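Local atomic coordinates of putative transporter (Clostridium difficile 630, PDB entry 3LV9), a protein that is a putative membrane transporter of the UPF0053 family, represented here by its paired CBS domains, and may bind flavin adenine dinucleotide. Residues A[33-38]-A[58-63]. Sequence-based numbering, arbitrary orientation. Where two conformers were deposited one is given.
Sequences TDMVCI and RYPVCR
Cys37 and Cys62 are joined by a disulfide, a covalent staple laid beside the point where a loop becomes an edge strand. The modelled 1.7 Å between Cys37 SG and Cys62 SG is too short to be reliable, which leaves the fine geometry of the bridge doubtful. Next to it the packing is tightest: Ile38 N donates to Pro60 O (2.9 Å), and Ile38 O accepts from Cys62 N (2.9 Å), so both backbone polar atoms of Ile38 are used by one neighbouring strand. Pro60 also sets its ring carbon CD 3.4 Å from Val36 O.

Apolar side chains extend the contact from here. Ile38 CD1 reaches Tyr59 CB at 4.0 Å, the two side chains crossing nearly at right angles, and helix 44-53 covers both through Ile47 and Leu51. Selenomethionine Met35, though buried, touches Pro60 lightly, CE to CG 4.0 Å, and packs also on Ile69, Thr130 and Val133. Val36 is looser and partly exposed; with CG1 anti to its backbone N (chi1 167°), that methyl meets the tyrosine ring edge at CE1, 3.7 Å away. Strand 38-39, helix 44-53 and strand 58-62, the two strands parallel and adjacent, form the beta-alpha-beta unit of a CBS domain.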
loop_
_atom_site.group_PDB
_atom_site.type_symbol
_atom_site.label_atom_id
_atom_site.label_comp_id
_atom_site.label_asym_id
_atom_site.label_seq_id
_atom_site.Cartn_x
_atom_site.Cartn_y
_atom_site.Cartn_z
ATOM N N THR A 33 19.087 2.880 8.266
ATOM C CA THR A 33 19.937 2.235 7.251
ATOM C C THR A 33 19.144 1.485 6.198
ATOM O O THR A 33 19.581 1.426 5.029
ATOM C CB THR A 33 21.112 1.342 7.861
ATOM O OG1 THR A 33 22.035 1.028 6.819
ATOM C CG2 THR A 33 20.647 0.061 8.455
ATOM N N ASP A 34 17.962 0.967 6.586
ATOM C CA ASP A 34 17.118 0.160 5.670
ATOM C C ASP A 34 16.021 0.975 5.007
ATOM O O ASP A 34 15.354 0.531 4.076
ATOM C CB ASP A 34 16.500 -0.992 6.424
ATOM C CG ASP A 34 17.552 -1.992 6.918
ATOM O OD1 ASP A 34 18.492 -2.266 6.151
ATOM O OD2 ASP A 34 17.458 -2.502 8.058
HETATM N N MSE A 35 15.849 2.192 5.475
HETATM C CA MSE A 35 14.850 3.087 4.930
HETATM C C MSE A 35 15.249 3.509 3.514
HETATM O O MSE A 35 16.406 3.846 3.255
HETATM C CB MSE A 35 14.719 4.283 5.873
HETATM C CG MSE A 35 14.354 5.573 5.246
HETATM SE SE MSE A 35 14.215 6.965 6.609
HETATM C CE MSE A 35 14.310 8.528 5.470
ATOM N N VAL A 36 14.311 3.483 2.598
ATOM C CA VAL A 36 14.583 4.014 1.287
ATOM C C VAL A 36 14.036 5.409 1.056
ATOM O O VAL A 36 12.850 5.625 1.103
ATOM C CB VAL A 36 14.058 3.086 0.216
ATOM C CG1 VAL A 36 14.070 3.789 -1.101
ATOM C CG2 VAL A 36 14.938 1.817 0.149
ATOM N N CYS A 37 14.936 6.341 0.777
ATOM C CA CYS A 37 14.627 7.722 0.468
ATOM C C CYS A 37 14.834 7.946 -1.007
ATOM O O CYS A 37 15.830 7.510 -1.569
ATOM C CB CYS A 37 15.587 8.680 1.219
ATOM S SG CYS A 37 14.710 10.184 1.739
ATOM N N ILE A 38 13.919 8.670 -1.631
ATOM C CA ILE A 38 14.156 9.203 -2.920
ATOM C C ILE A 38 14.859 10.531 -2.722
ATOM O O ILE A 38 14.291 11.423 -2.101
ATOM C CB ILE A 38 12.840 9.467 -3.626
ATOM C CG1 ILE A 38 12.114 8.147 -3.918
ATOM C CG2 ILE A 38 13.106 10.186 -4.948
ATOM C CD1 ILE A 38 10.892 8.309 -4.756
ATOM N N ARG A 58 4.632 4.462 -0.253
ATOM C CA ARG A 58 4.926 5.843 0.151
ATOM C C ARG A 58 6.430 6.013 0.440
ATOM O O ARG A 58 7.006 5.278 1.245
ATOM C CB ARG A 58 4.066 6.245 1.362
ATOM C CG ARG A 58 2.568 6.492 1.036
ATOM C CD ARG A 58 1.681 6.822 2.285
ATOM N NE ARG A 58 0.296 7.151 1.914
ATOM C CZ ARG A 58 -0.732 6.307 1.985
ATOM N NH1 ARG A 58 -0.566 5.074 2.449
ATOM N NH2 ARG A 58 -1.938 6.695 1.594
ATOM N N TYR A 59 7.066 6.969 -0.233
ATOM C CA TYR A 59 8.490 7.156 -0.063
ATOM C C TYR A 59 8.789 8.551 0.406
ATOM O O TYR A 59 8.353 9.529 -0.188
ATOM C CB TYR A 59 9.250 6.910 -1.340
ATOM C CG TYR A 59 9.291 5.473 -1.821
ATOM C CD1 TYR A 59 10.433 4.671 -1.604
ATOM C CD2 TYR A 59 8.235 4.926 -2.528
ATOM C CE1 TYR A 59 10.496 3.344 -2.064
ATOM C CE2 TYR A 59 8.280 3.576 -2.997
ATOM C CZ TYR A 59 9.422 2.812 -2.765
ATOM O OH TYR A 59 9.493 1.496 -3.208
ATOM N N PRO A 60 9.576 8.651 1.460
ATOM C CA PRO A 60 10.165 9.900 1.805
ATOM C C PRO A 60 11.113 10.412 0.734
ATOM O O PRO A 60 11.723 9.628 0.057
ATOM C CB PRO A 60 10.918 9.592 3.087
ATOM C CG PRO A 60 11.261 8.159 2.981
ATOM C CD PRO A 60 10.192 7.516 2.165
ATOM N N VAL A 61 11.176 11.740 0.604
ATOM C CA VAL A 61 12.037 12.431 -0.284
ATOM C C VAL A 61 13.041 13.203 0.604
ATOM O O VAL A 61 12.644 13.878 1.585
ATOM C CB VAL A 61 11.222 13.412 -1.144
ATOM C CG1 VAL A 61 12.114 14.307 -1.938
ATOM C CG2 VAL A 61 10.275 12.658 -2.050
ATOM N N CYS A 62 14.319 13.060 0.274
ATOM C CA CYS A 62 15.443 13.691 0.962
ATOM C C CYS A 62 16.239 14.614 0.082
ATOM O O CYS A 62 16.392 14.362 -1.074
ATOM C CB CYS A 62 16.444 12.653 1.445
ATOM S SG CYS A 62 15.821 11.294 2.246
ATOM N N ARG A 63 16.796 15.647 0.677
ATOM C CA ARG A 63 17.770 16.516 0.042
ATOM C C ARG A 63 19.104 16.145 0.637
ATOM O O ARG A 63 19.327 16.289 1.838
ATOM C CB ARG A 63 17.399 17.979 0.333
ATOM C CG ARG A 63 18.399 19.092 -0.010
ATOM C CD ARG A 63 17.737 20.493 0.213
ATOM N NE ARG A 63 16.770 20.780 -0.872
ATOM C CZ ARG A 63 15.716 21.616 -0.812
ATOM N NH1 ARG A 63 15.431 22.309 0.292
ATOM N NH2 ARG A 63 14.912 21.760 -1.877
#